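Local coordinates for protein probable dipeptidase (Pseudomonas aeruginosa, PDB 3B40) that probably acts as a metal-dependent dipeptidase of the renal (membrane) dipeptidase family, M19, hydrolysing dipeptides, at residues R9-H14 against V378-I383; L65-W70 against K100-M105; R238-I243 against I342-K347; L297-A300 against D305-I308. The protein carries 11 engineered substitutions. One frame throughout, in Å; residues are numbered along the deposited sequence.

Contact 1. Residues R9-H14 against V378-I383; sequences RKVMQH and VTAELI. Engineered in segment 9-14: Gln13 (natural residue Lys). With CA (calcium ion), chain E.
Val11 and His14 of segment 9-14 meet Ala380 and Ile383 of segment 378-383 where two helices cross at 118°, closer to perpendicular than to antiparallel, with their axes 8.9 Å apart at closest approach. Each pair is spaced three residues apart, so both helices offer one stripe of their surface. Ile383 does most of the touching. Its CD1 lies over one face of the His14 imidazole, 3.9 Å from the ring centroid and 23° off the normal, a CH-pi contact displaced toward the rim. The branch CG2 of Ile383 serves both partners, packing 3.6 Å from His14 ND1 and 3.8 Å from Val11 CG1. Val11 CG1, anti to the backbone N (chi1 176°), also rests 3.5 Å from Ala380 O. With the ND1 side of its ring against the isoleucine, His14 turns NE2 to a calcium ion at 2.4 Å, where a water and Asp389 also bind. The isoleucine thus backs a metal ligand with hydrocarbon. Beyond the contact, Ile383 reaches Ile392 of helix 389-409 and Leu382 packs on Val339 of helix 335-349, so helix 375-385 is a packing partner of both as well as of helix 9-19.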
loop_
_atom_site.group_PDB
_atom_site.type_symbol
_atom_site.label_atom_id
_atom_site.label_comp_id
_atom_site.label_asym_id
_atom_site.label_seq_id
_atom_site.Cartn_x
_atom_site.Cartn_y
_atom_site.Cartn_z
ATOM N N ARG A 9 -1.236 26.625 17.383
ATOM C CA ARG A 9 0.075 26.935 16.765
ATOM C C ARG A 9 1.212 26.275 17.519
ATOM O O ARG A 9 2.182 25.869 16.914
ATOM C CB ARG A 9 0.340 28.449 16.657
ATOM C CG ARG A 9 -0.298 29.110 15.451
ATOM C CD ARG A 9 -0.390 30.625 15.649
ATOM N NE ARG A 9 -1.720 31.104 15.284
ATOM C CZ ARG A 9 -2.605 31.627 16.131
ATOM N NH1 ARG A 9 -2.307 31.781 17.415
ATOM N NH2 ARG A 9 -3.797 32.011 15.676
ATOM N N LYS A 10 1.084 26.158 18.841
ATOM C CA LYS A 10 2.117 25.514 19.639
ATOM C C LYS A 10 2.373 24.075 19.158
ATOM O O LYS A 10 3.512 23.648 19.101
ATOM C CB LYS A 10 1.739 25.491 21.114
ATOM C CG LYS A 10 0.471 24.680 21.403
ATOM C CD LYS A 10 0.252 24.321 22.899
ATOM C CE LYS A 10 -1.232 24.049 23.178
ATOM N NZ LYS A 10 -1.724 22.616 23.022
ATOM N N VAL A 11 1.298 23.347 18.837
ATOM C CA VAL A 11 1.390 21.955 18.348
ATOM C C VAL A 11 1.964 21.918 16.919
ATOM O O VAL A 11 2.878 21.139 16.673
ATOM C CB VAL A 11 0.025 21.190 18.481
ATOM C CG1 VAL A 11 0.103 19.770 17.887
ATOM C CG2 VAL A 11 -0.361 21.079 19.947
ATOM N N MET A 12 1.462 22.778 16.018
ATOM C CA MET A 12 1.948 22.890 14.624
ATOM C C MET A 12 3.438 23.203 14.586
ATOM O O MET A 12 4.184 22.636 13.790
ATOM C CB MET A 12 1.194 23.990 13.841
ATOM C CG MET A 12 -0.335 23.793 13.654
ATOM S SD MET A 12 -1.228 25.248 12.965
ATOM C CE MET A 12 -0.448 25.405 11.365
ATOM N N GLN A 13 3.854 24.133 15.453
ATOM C CA GLN A 13 5.273 24.538 15.579
ATOM C C GLN A 13 6.126 23.386 16.069
ATOM O O GLN A 13 7.214 23.146 15.579
ATOM C CB GLN A 13 5.421 25.702 16.586
ATOM C CG GLN A 13 5.006 27.073 16.038
ATOM C CD GLN A 13 5.722 27.429 14.754
ATOM O OE1 GLN A 13 6.963 27.345 14.678
ATOM N NE2 GLN A 13 4.946 27.803 13.716
ATOM N N HIS A 14 5.626 22.685 17.069
ATOM C CA HIS A 14 6.286 21.484 17.547
ATOM C C HIS A 14 6.433 20.446 16.420
ATOM O O HIS A 14 7.493 19.864 16.272
ATOM C CB HIS A 14 5.489 20.942 18.716
ATOM C CG HIS A 14 6.103 19.766 19.392
ATOM N ND1 HIS A 14 5.403 19.001 20.299
ATOM C CD2 HIS A 14 7.328 19.197 19.281
ATOM C CE1 HIS A 14 6.173 18.018 20.731
ATOM N NE2 HIS A 14 7.348 18.116 20.136
ATOM N N VAL A 378 -0.204 14.837 10.300
ATOM C CA VAL A 378 -0.316 13.509 10.932
ATOM C C VAL A 378 0.451 13.598 12.228
ATOM O O VAL A 378 -0.054 13.211 13.302
ATOM C CB VAL A 378 0.296 12.347 10.036
ATOM C CG1 VAL A 378 0.181 11.004 10.740
ATOM C CG2 VAL A 378 -0.391 12.275 8.665
ATOM N N THR A 379 1.661 14.162 12.148
ATOM C CA THR A 379 2.468 14.375 13.349
ATOM C C THR A 379 1.781 15.242 14.415
ATOM O O THR A 379 1.904 14.985 15.609
ATOM C CB THR A 379 3.861 14.928 12.992
ATOM O OG1 THR A 379 4.505 14.000 12.109
ATOM C CG2 THR A 379 4.711 15.095 14.251
ATOM N N ALA A 380 1.066 16.271 13.977
ATOM C CA ALA A 380 0.311 17.136 14.892
ATOM C C ALA A 380 -0.776 16.373 15.668
ATOM O O ALA A 380 -0.985 16.623 16.863
ATOM C CB ALA A 380 -0.308 18.272 14.133
ATOM N N GLU A 381 -1.487 15.479 14.978
ATOM C CA GLU A 381 -2.479 14.593 15.637
ATOM C C GLU A 381 -1.806 13.618 16.608
ATOM O O GLU A 381 -2.335 13.380 17.690
ATOM C CB GLU A 381 -3.342 13.849 14.622
ATOM C CG GLU A 381 -4.516 13.019 15.217
ATOM C CD GLU A 381 -5.518 13.815 16.048
ATOM O OE1 GLU A 381 -5.709 15.028 15.799
ATOM O OE2 GLU A 381 -6.136 13.212 16.962
ATOM N N LEU A 382 -0.673 13.032 16.202
ATOM C CA LEU A 382 0.166 12.212 17.101
ATOM C C LEU A 382 0.643 12.962 18.358
ATOM O O LEU A 382 0.506 12.473 19.491
ATOM C CB LEU A 382 1.357 11.607 16.352
ATOM C CG LEU A 382 1.041 10.549 15.286
ATOM C CD1 LEU A 382 2.239 10.346 14.322
ATOM C CD2 LEU A 382 0.582 9.271 15.983
ATOM N N ILE A 383 1.198 14.150 18.172
ATOM C CA ILE A 383 1.549 14.998 19.330
ATOM C C ILE A 383 0.336 15.163 20.281
ATOM O O ILE A 383 0.411 14.907 21.484
ATOM C CB ILE A 383 2.080 16.381 18.863
ATOM C CG1 ILE A 383 3.457 16.223 18.210
ATOM C CG2 ILE A 383 2.174 17.350 20.026
ATOM C CD1 ILE A 383 3.884 17.420 17.343
HETATM CA CA CA E . 9.664 17.619 20.552
HETATM O O HOH W 1 10.764 18.581 18.619
#

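Contact 2. Residues L65-W70 against K100-M105; sequences LAIFGW and KILTGM
Leu102 of helix 87-108 drives both of its methyl groups into strand 62-68, meeting Leu65 and Ile67, which lie two residues apart and so reach the same side of the strand. The tight part is at Leu65: its CD1 stands only 3.4 Å from Leu102 CD2, closer than carbons usually pack, and Leu65 CB is 3.8 Å from the same methyl. The two leucines approach at a slant. On the other branch, Leu102 CD1 sits 3.8 Å from Ile67 CD1 and equally far from the carbonyl O of Leu65, so the two methyls of the fork divide the strand between them, CD2 at Leu65 and CD1 toward Ile67. The Ile67 end is looser. The isoleucine does not aim its CB at the helix; the bend at chi2 (-52°) brings CD1 round to the leucine. Farther along, the helix face bearing Lys100 turns from the strand toward solvent. The strand is an inner member of the parallel sheet expected of a TIM-barrel relative, paired with strands 25-29 and 131-138, and Ile133 of the latter touches both Leu65 and Leu102. Arg98 and Gln94, earlier in the helix, bond to Phe68 O and Trp70 N. Between the two segments themselves no hydrogen bond crosses, and the contact is apolar, a close fit of branched methyls in a buried setting.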
loop_
_atom_site.group_PDB
_atom_site.type_symbol
_atom_site.label_atom_id
_atom_site.label_comp_id
_atom_site.label_asym_id
_atom_site.label_seq_id
_atom_site.Cartn_x
_atom_site.Cartn_y
_atom_site.Cartn_z
ATOM N N LEU A 65 8.090 3.316 -3.695
ATOM C CA LEU A 65 7.368 3.400 -4.961
ATOM C C LEU A 65 7.469 2.070 -5.692
ATOM O O LEU A 65 8.567 1.596 -6.015
ATOM C CB LEU A 65 7.953 4.510 -5.836
ATOM C CG LEU A 65 8.124 5.857 -5.094
ATOM C CD1 LEU A 65 8.800 6.857 -6.018
ATOM C CD2 LEU A 65 6.807 6.423 -4.606
ATOM N N ALA A 66 6.313 1.511 -5.999
ATOM C CA ALA A 66 6.230 0.132 -6.417
ATOM C C ALA A 66 6.298 -0.011 -7.933
ATOM O O ALA A 66 5.626 0.716 -8.666
ATOM C CB ALA A 66 4.941 -0.491 -5.896
ATOM N N ILE A 67 7.102 -0.980 -8.358
ATOM C CA ILE A 67 7.019 -1.581 -9.668
ATOM C C ILE A 67 5.759 -2.436 -9.647
ATOM O O ILE A 67 5.708 -3.484 -8.968
ATOM C CB ILE A 67 8.243 -2.511 -9.927
ATOM C CG1 ILE A 67 9.589 -1.756 -9.792
ATOM C CG2 ILE A 67 8.076 -3.261 -11.257
ATOM C CD1 ILE A 67 9.789 -0.447 -10.589
ATOM N N PHE A 68 4.752 -1.991 -10.383
ATOM C CA PHE A 68 3.413 -2.596 -10.314
ATOM C C PHE A 68 2.894 -2.869 -11.721
ATOM O O PHE A 68 3.076 -2.043 -12.633
ATOM C CB PHE A 68 2.457 -1.630 -9.594
ATOM C CG PHE A 68 1.022 -2.102 -9.531
ATOM C CD1 PHE A 68 0.611 -2.958 -8.524
ATOM C CD2 PHE A 68 0.067 -1.644 -10.458
ATOM C CE1 PHE A 68 -0.721 -3.400 -8.451
ATOM C CE2 PHE A 68 -1.271 -2.089 -10.392
ATOM C CZ PHE A 68 -1.651 -2.968 -9.382
ATOM N N GLY A 69 2.287 -4.042 -11.902
ATOM C CA GLY A 69 1.410 -4.293 -13.041
ATOM C C GLY A 69 0.259 -5.180 -12.578
ATOM O O GLY A 69 0.379 -5.880 -11.567
ATOM N N TRP A 70 -0.857 -5.141 -13.307
ATOM C CA TRP A 70 -2.001 -6.015 -13.041
ATOM C C TRP A 70 -2.876 -6.133 -14.294
ATOM O O TRP A 70 -2.572 -5.475 -15.296
ATOM C CB TRP A 70 -2.788 -5.476 -11.830
ATOM C CG TRP A 70 -3.748 -4.410 -12.153
ATOM C CD1 TRP A 70 -3.539 -3.314 -12.944
ATOM C CD2 TRP A 70 -5.083 -4.321 -11.677
ATOM N NE1 TRP A 70 -4.677 -2.537 -12.984
ATOM C CE2 TRP A 70 -5.643 -3.140 -12.217
ATOM C CE3 TRP A 70 -5.871 -5.125 -10.825
ATOM C CZ2 TRP A 70 -6.971 -2.747 -11.948
ATOM C CZ3 TRP A 70 -7.190 -4.735 -10.564
ATOM C CH2 TRP A 70 -7.716 -3.548 -11.110
ATOM N N LYS A 100 11.349 2.644 -15.579
ATOM C CA LYS A 100 11.982 3.718 -16.342
ATOM C C LYS A 100 11.704 5.088 -15.721
ATOM O O LYS A 100 12.566 5.967 -15.746
ATOM C CB LYS A 100 11.523 3.702 -17.794
ATOM C CG LYS A 100 12.316 2.748 -18.688
ATOM C CD LYS A 100 11.656 2.653 -20.070
ATOM C CE LYS A 100 11.716 3.995 -20.846
ATOM N NZ LYS A 100 12.762 4.025 -21.914
ATOM N N ILE A 101 10.506 5.267 -15.165
ATOM C CA ILE A 101 10.173 6.510 -14.438
ATOM C C ILE A 101 11.125 6.769 -13.249
ATOM O O ILE A 101 11.669 7.892 -13.075
ATOM C CB ILE A 101 8.687 6.523 -13.972
ATOM C CG1 ILE A 101 7.746 6.627 -15.181
ATOM C CG2 ILE A 101 8.409 7.693 -12.943
ATOM C CD1 ILE A 101 6.233 6.551 -14.804
ATOM N N LEU A 102 11.339 5.728 -12.452
ATOM C CA LEU A 102 12.122 5.811 -11.215
ATOM C C LEU A 102 13.598 6.043 -11.467
ATOM O O LEU A 102 14.204 6.934 -10.883
ATOM C CB LEU A 102 11.922 4.555 -10.348
ATOM C CG LEU A 102 10.501 4.335 -9.790
ATOM C CD1 LEU A 102 10.400 3.014 -9.055
ATOM C CD2 LEU A 102 10.140 5.497 -8.843
ATOM N N THR A 103 14.196 5.243 -12.333
ATOM C CA THR A 103 15.608 5.450 -12.643
ATOM C C THR A 103 15.772 6.759 -13.427
ATOM O O THR A 103 16.824 7.413 -13.366
ATOM C CB THR A 103 16.185 4.269 -13.428
ATOM O OG1 THR A 103 15.416 4.062 -14.604
ATOM C CG2 THR A 103 16.157 2.984 -12.592
ATOM N N GLY A 104 14.731 7.139 -14.163
ATOM C CA GLY A 104 14.766 8.378 -14.923
ATOM C C GLY A 104 14.739 9.621 -14.039
ATOM O O GLY A 104 15.299 10.642 -14.421
ATOM N N MET A 105 14.087 9.536 -12.871
ATOM C CA MET A 105 14.005 10.635 -11.900
ATOM C C MET A 105 15.384 10.902 -11.331
ATOM O O MET A 105 15.758 12.045 -11.162
ATOM C CB MET A 105 13.028 10.334 -10.721
ATOM C CG MET A 105 11.540 10.262 -11.079
ATOM S SD MET A 105 10.428 9.606 -9.774
ATOM C CE MET A 105 10.562 10.923 -8.580
#

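Contact 3. Residues R238-I243 against I342-K347; sequences RALVDI and IDYTVK
Ala239 and Tyr344 make the principal apolar contact, a methyl set against an aromatic face. The CB of Ala239 points at the helix and lies 3.5 Å from the centroid of the Tyr344 ring, 23° off its normal, a CH-pi contact shifted toward the phenolic end. Ala239 CB comes closest to Tyr344 CZ, at 3.3 Å, a snug approach. Tyr344 reaches the alanine because its CG is anti to the backbone N (chi1 -175°), which swings the ring out from helix 335-349 toward the loop. Leu240 adds a lighter touch, its CD1 meeting Tyr344 CB at 4.2 Å near the base of the side chain; the leucine also leans on Asp340 and Ala341 of the same helix.

The polar interactions are made outside this apolar pair, none of them across the contact. Tyr344 OH is hydrogen-bonded to Asp249, at the start of helix 249-257. Within the loop, Arg238 NH2 forms a weak salt bridge with Asp242 OD1 at 3.3 Å, the carboxylate oxygen lying at the guanidinium edge, in its plane; Asp242 is itself the centre of an inverse gamma turn. The chemistry is therefore divided: at the surface, carbon against a ring face joins the loop after strand 230-235 to the helix, while the phenol's bond to Asp249 limits the ring's freedom, and the weak Arg238-Asp242 pair may stiffen the loop.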
loop_
_atom_site.group_PDB
_atom_site.type_symbol
_atom_site.label_atom_id
_atom_site.label_comp_id
_atom_site.label_asym_id
_atom_site.label_seq_id
_atom_site.Cartn_x
_atom_site.Cartn_y
_atom_site.Cartn_z
ATOM N N ARG A 238 -9.045 -4.522 11.452
ATOM C CA ARG A 238 -10.456 -4.849 11.317
ATOM C C ARG A 238 -11.325 -4.259 12.429
ATOM O O ARG A 238 -12.531 -4.078 12.252
ATOM C CB ARG A 238 -10.657 -6.347 11.279
ATOM C CG ARG A 238 -10.130 -6.971 10.041
ATOM C CD ARG A 238 -11.140 -7.940 9.608
ATOM N NE ARG A 238 -10.524 -9.126 9.087
ATOM C CZ ARG A 238 -11.219 -10.197 8.719
ATOM N NH1 ARG A 238 -10.584 -11.251 8.237
ATOM N NH2 ARG A 238 -12.543 -10.203 8.826
ATOM N N ALA A 239 -10.707 -3.977 13.572
ATOM C CA ALA A 239 -11.407 -3.374 14.702
ATOM C C ALA A 239 -12.045 -2.040 14.306
ATOM O O ALA A 239 -13.029 -1.655 14.877
ATOM C CB ALA A 239 -10.470 -3.166 15.849
ATOM N N LEU A 240 -11.457 -1.354 13.331
ATOM C CA LEU A 240 -12.050 -0.148 12.756
ATOM C C LEU A 240 -13.100 -0.407 11.678
ATOM O O LEU A 240 -14.187 0.150 11.724
ATOM C CB LEU A 240 -10.974 0.818 12.245
ATOM C CG LEU A 240 -10.278 1.517 13.447
ATOM C CD1 LEU A 240 -9.126 0.654 14.004
ATOM C CD2 LEU A 240 -9.809 2.930 13.091
ATOM N N VAL A 241 -12.757 -1.220 10.693
ATOM C CA VAL A 241 -13.674 -1.551 9.608
ATOM C C VAL A 241 -13.439 -3.033 9.381
ATOM O O VAL A 241 -12.289 -3.508 9.199
ATOM C CB VAL A 241 -13.406 -0.735 8.327
ATOM C CG1 VAL A 241 -14.348 -1.177 7.169
ATOM C CG2 VAL A 241 -13.568 0.776 8.594
ATOM N N ASP A 242 -14.531 -3.767 9.467
ATOM C CA ASP A 242 -14.469 -5.209 9.439
ATOM C C ASP A 242 -14.608 -5.676 7.990
ATOM O O ASP A 242 -15.678 -6.038 7.520
ATOM C CB ASP A 242 -15.532 -5.788 10.393
ATOM C CG ASP A 242 -15.349 -7.281 10.641
ATOM O OD1 ASP A 242 -14.239 -7.823 10.435
ATOM O OD2 ASP A 242 -16.344 -7.924 11.009
ATOM N N ILE A 243 -13.487 -5.650 7.275
ATOM C CA ILE A 243 -13.425 -6.034 5.887
ATOM C C ILE A 243 -12.217 -6.963 5.781
ATOM O O ILE A 243 -11.285 -6.854 6.579
ATOM C CB ILE A 243 -13.287 -4.791 4.927
ATOM C CG1 ILE A 243 -12.153 -3.866 5.364
ATOM C CG2 ILE A 243 -14.611 -4.017 4.818
ATOM C CD1 ILE A 243 -11.826 -2.693 4.307
ATOM N N ILE A 342 -3.775 3.879 14.260
ATOM C CA ILE A 342 -2.416 3.790 14.814
ATOM C C ILE A 342 -2.446 3.364 16.297
ATOM O O ILE A 342 -1.714 2.456 16.695
ATOM C CB ILE A 342 -1.625 5.122 14.616
ATOM C CG1 ILE A 342 -1.437 5.389 13.090
ATOM C CG2 ILE A 342 -0.299 5.084 15.381
ATOM C CD1 ILE A 342 -0.751 6.714 12.726
ATOM N N ASP A 343 -3.303 4.019 17.080
ATOM C CA ASP A 343 -3.481 3.769 18.499
ATOM C C ASP A 343 -3.804 2.288 18.727
ATOM O O ASP A 343 -3.198 1.650 19.568
ATOM C CB ASP A 343 -4.643 4.629 19.071
ATOM C CG ASP A 343 -4.248 6.081 19.387
ATOM O OD1 ASP A 343 -3.111 6.520 19.128
ATOM O OD2 ASP A 343 -5.107 6.804 19.919
ATOM N N TYR A 344 -4.766 1.764 17.980
ATOM C CA TYR A 344 -5.190 0.360 18.098
ATOM C C TYR A 344 -4.068 -0.620 17.800
ATOM O O TYR A 344 -3.912 -1.621 18.494
ATOM C CB TYR A 344 -6.386 0.071 17.183
ATOM C CG TYR A 344 -6.932 -1.330 17.367
ATOM C CD1 TYR A 344 -7.890 -1.604 18.345
ATOM C CD2 TYR A 344 -6.469 -2.384 16.584
ATOM C CE1 TYR A 344 -8.381 -2.895 18.525
ATOM C CE2 TYR A 344 -6.927 -3.680 16.756
ATOM C CZ TYR A 344 -7.884 -3.937 17.743
ATOM O OH TYR A 344 -8.372 -5.206 17.902
ATOM N N THR A 345 -3.317 -0.346 16.737
ATOM C CA THR A 345 -2.280 -1.239 16.274
ATOM C C THR A 345 -1.151 -1.263 17.300
ATOM O O THR A 345 -0.631 -2.336 17.629
ATOM C CB THR A 345 -1.805 -0.857 14.825
ATOM O OG1 THR A 345 -2.946 -0.712 13.989
ATOM C CG2 THR A 345 -0.939 -1.957 14.203
ATOM N N VAL A 346 -0.818 -0.085 17.835
ATOM C CA VAL A 346 0.182 0.043 18.870
ATOM C C VAL A 346 -0.241 -0.724 20.138
ATOM O O VAL A 346 0.568 -1.454 20.694
ATOM C CB VAL A 346 0.514 1.534 19.175
ATOM C CG1 VAL A 346 1.331 1.669 20.456
ATOM C CG2 VAL A 346 1.225 2.206 17.987
ATOM N N LYS A 347 -1.499 -0.590 20.570
ATOM C CA LYS A 347 -2.033 -1.404 21.675
ATOM C C LYS A 347 -1.769 -2.880 21.517
ATOM O O LYS A 347 -1.477 -3.585 22.502
ATOM C CB LYS A 347 -3.566 -1.287 21.755
ATOM C CG LYS A 347 -4.100 -0.011 22.293
ATOM C CD LYS A 347 -3.815 0.111 23.789
ATOM C CE LYS A 347 -4.436 1.379 24.360
ATOM N NZ LYS A 347 -4.143 1.399 25.808
#

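Contact 4. Residues L297-A300 against D305-I308; sequences LDYA and DPII
Asp305 OD2 lies 2.7 Å from a water O that also sits 2.8 Å from Tyr299 O; the water bridges the two segments, though it has more acceptors in reach than protons to give. The other carboxylate oxygen, OD1, pairs with Arg286 of helix 276-288 in a salt bridge, and the same atom lies 3.5 Å from Tyr299 CD2. Above the tyrosine ring runs the backbone of Asp305: its N stands over the ring centre, 3.8 Å above the plane, and its CA makes a CH-pi contact, 4.1 Å from the centroid and 12° off the normal. The carboxylate plane is turned 48° from that of the ring. Farther out, Pro306 meets the phenolic end nearly at a right angle to the tyrosine side chain, with CD 3.5 Å from Tyr299 OH. A first torsion that sets Tyr299 CG anti to the carbonyl carbon (chi1 -60°) turns the ring toward Asp305. Both segments belong to the long loop between helices 276-288 and 313-328, and an aromatic face set against a backbone N and CA joins these two parts of it; the salt bridge to Arg286 would probably favour the charged form of the carboxylate.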
loop_
_atom_site.group_PDB
_atom_site.type_symbol
_atom_site.label_atom_id
_atom_site.label_comp_id
_atom_site.label_asym_id
_atom_site.label_seq_id
_atom_site.Cartn_x
_atom_site.Cartn_y
_atom_site.Cartn_z
ATOM N N LEU A 297 -19.208 -5.025 4.523
ATOM C CA LEU A 297 -18.684 -3.983 3.636
ATOM C C LEU A 297 -17.835 -4.475 2.476
ATOM O O LEU A 297 -17.462 -3.680 1.621
ATOM C CB LEU A 297 -17.905 -2.946 4.456
ATOM C CG LEU A 297 -18.740 -2.066 5.373
ATOM C CD1 LEU A 297 -17.811 -1.251 6.296
ATOM C CD2 LEU A 297 -19.613 -1.145 4.525
ATOM N N ASP A 298 -17.522 -5.774 2.439
ATOM C CA ASP A 298 -16.584 -6.272 1.437
ATOM C C ASP A 298 -17.049 -6.019 -0.002
ATOM O O ASP A 298 -16.244 -5.669 -0.879
ATOM C CB ASP A 298 -16.304 -7.751 1.647
ATOM C CG ASP A 298 -15.542 -8.028 2.916
ATOM O OD1 ASP A 298 -14.513 -7.383 3.174
ATOM O OD2 ASP A 298 -15.967 -8.921 3.659
ATOM N N TYR A 299 -18.351 -6.188 -0.232
ATOM C CA TYR A 299 -18.927 -6.000 -1.564
ATOM C C TYR A 299 -19.491 -4.597 -1.762
ATOM O O TYR A 299 -20.076 -4.315 -2.814
ATOM C CB TYR A 299 -20.045 -7.017 -1.818
ATOM C CG TYR A 299 -19.631 -8.484 -1.755
ATOM C CD1 TYR A 299 -18.289 -8.873 -1.857
ATOM C CD2 TYR A 299 -20.605 -9.480 -1.648
ATOM C CE1 TYR A 299 -17.932 -10.216 -1.791
ATOM C CE2 TYR A 299 -20.271 -10.825 -1.594
ATOM C CZ TYR A 299 -18.943 -11.185 -1.666
ATOM O OH TYR A 299 -18.632 -12.501 -1.623
ATOM N N ALA A 300 -19.351 -3.753 -0.733
ATOM C CA ALA A 300 -19.743 -2.357 -0.789
ATOM C C ALA A 300 -18.599 -1.563 -1.390
ATOM O O ALA A 300 -18.827 -0.586 -2.110
ATOM C CB ALA A 300 -20.045 -1.820 0.609
ATOM N N ASP A 305 -19.318 -9.384 -5.605
ATOM C CA ASP A 305 -20.305 -10.485 -5.636
ATOM C C ASP A 305 -19.909 -11.539 -6.650
ATOM O O ASP A 305 -19.633 -11.212 -7.813
ATOM C CB ASP A 305 -21.701 -9.974 -5.950
ATOM C CG ASP A 305 -22.195 -8.995 -4.922
ATOM O OD1 ASP A 305 -23.097 -9.371 -4.146
ATOM O OD2 ASP A 305 -21.686 -7.844 -4.887
ATOM N N PRO A 306 -19.795 -12.794 -6.199
ATOM C CA PRO A 306 -19.365 -13.939 -7.013
ATOM C C PRO A 306 -20.125 -14.107 -8.327
ATOM O O PRO A 306 -19.508 -14.377 -9.352
ATOM C CB PRO A 306 -19.574 -15.126 -6.064
ATOM C CG PRO A 306 -19.287 -14.532 -4.733
ATOM C CD PRO A 306 -19.973 -13.193 -4.789
ATOM N N ILE A 307 -21.443 -13.946 -8.288
ATOM C CA ILE A 307 -22.287 -14.076 -9.495
ATOM C C ILE A 307 -21.881 -13.092 -10.602
ATOM O O ILE A 307 -22.143 -13.348 -11.770
ATOM C CB ILE A 307 -23.802 -13.906 -9.144
ATOM C CG1 ILE A 307 -24.723 -14.359 -10.291
ATOM C CG2 ILE A 307 -24.100 -12.469 -8.762
ATOM C CD1 ILE A 307 -24.657 -15.780 -10.608
ATOM N N ILE A 308 -21.199 -11.997 -10.240
ATOM C CA ILE A 308 -20.785 -10.975 -11.238
ATOM C C ILE A 308 -19.923 -11.632 -12.345
ATOM O O ILE A 308 -19.841 -11.137 -13.470
ATOM C CB ILE A 308 -20.098 -9.749 -10.543
ATOM C CG1 ILE A 308 -21.129 -8.959 -9.704
ATOM C CG2 ILE A 308 -19.382 -8.865 -11.567
ATOM C CD1 ILE A 308 -20.550 -7.862 -8.804
HETATM O O HOH W 2 -20.612 -5.388 -5.301
#

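Contact 1 spans the chain from its N-terminal helix to its C-terminal region, and the other three contacts all fall within that span. It alone holds a metal ligand seen in the crystal, His14 on calcium, with a cadmium ion about 10 Å from that side chain; Ile67 of contact 2 is about 14 Å from another calcium. Contacts 2 and 3 lie on opposite sides of the chain's centre, their centres 31 Å apart. Contacts 3 and 4 touch directly: Ile243 CA comes within 3.2 Å of Asp298 OD1, and Val241 CG1 lies 3.6 Å from Leu297 CD1. Contact 1 comes within about 4 Å of contact 3, nearest atoms, without touching it.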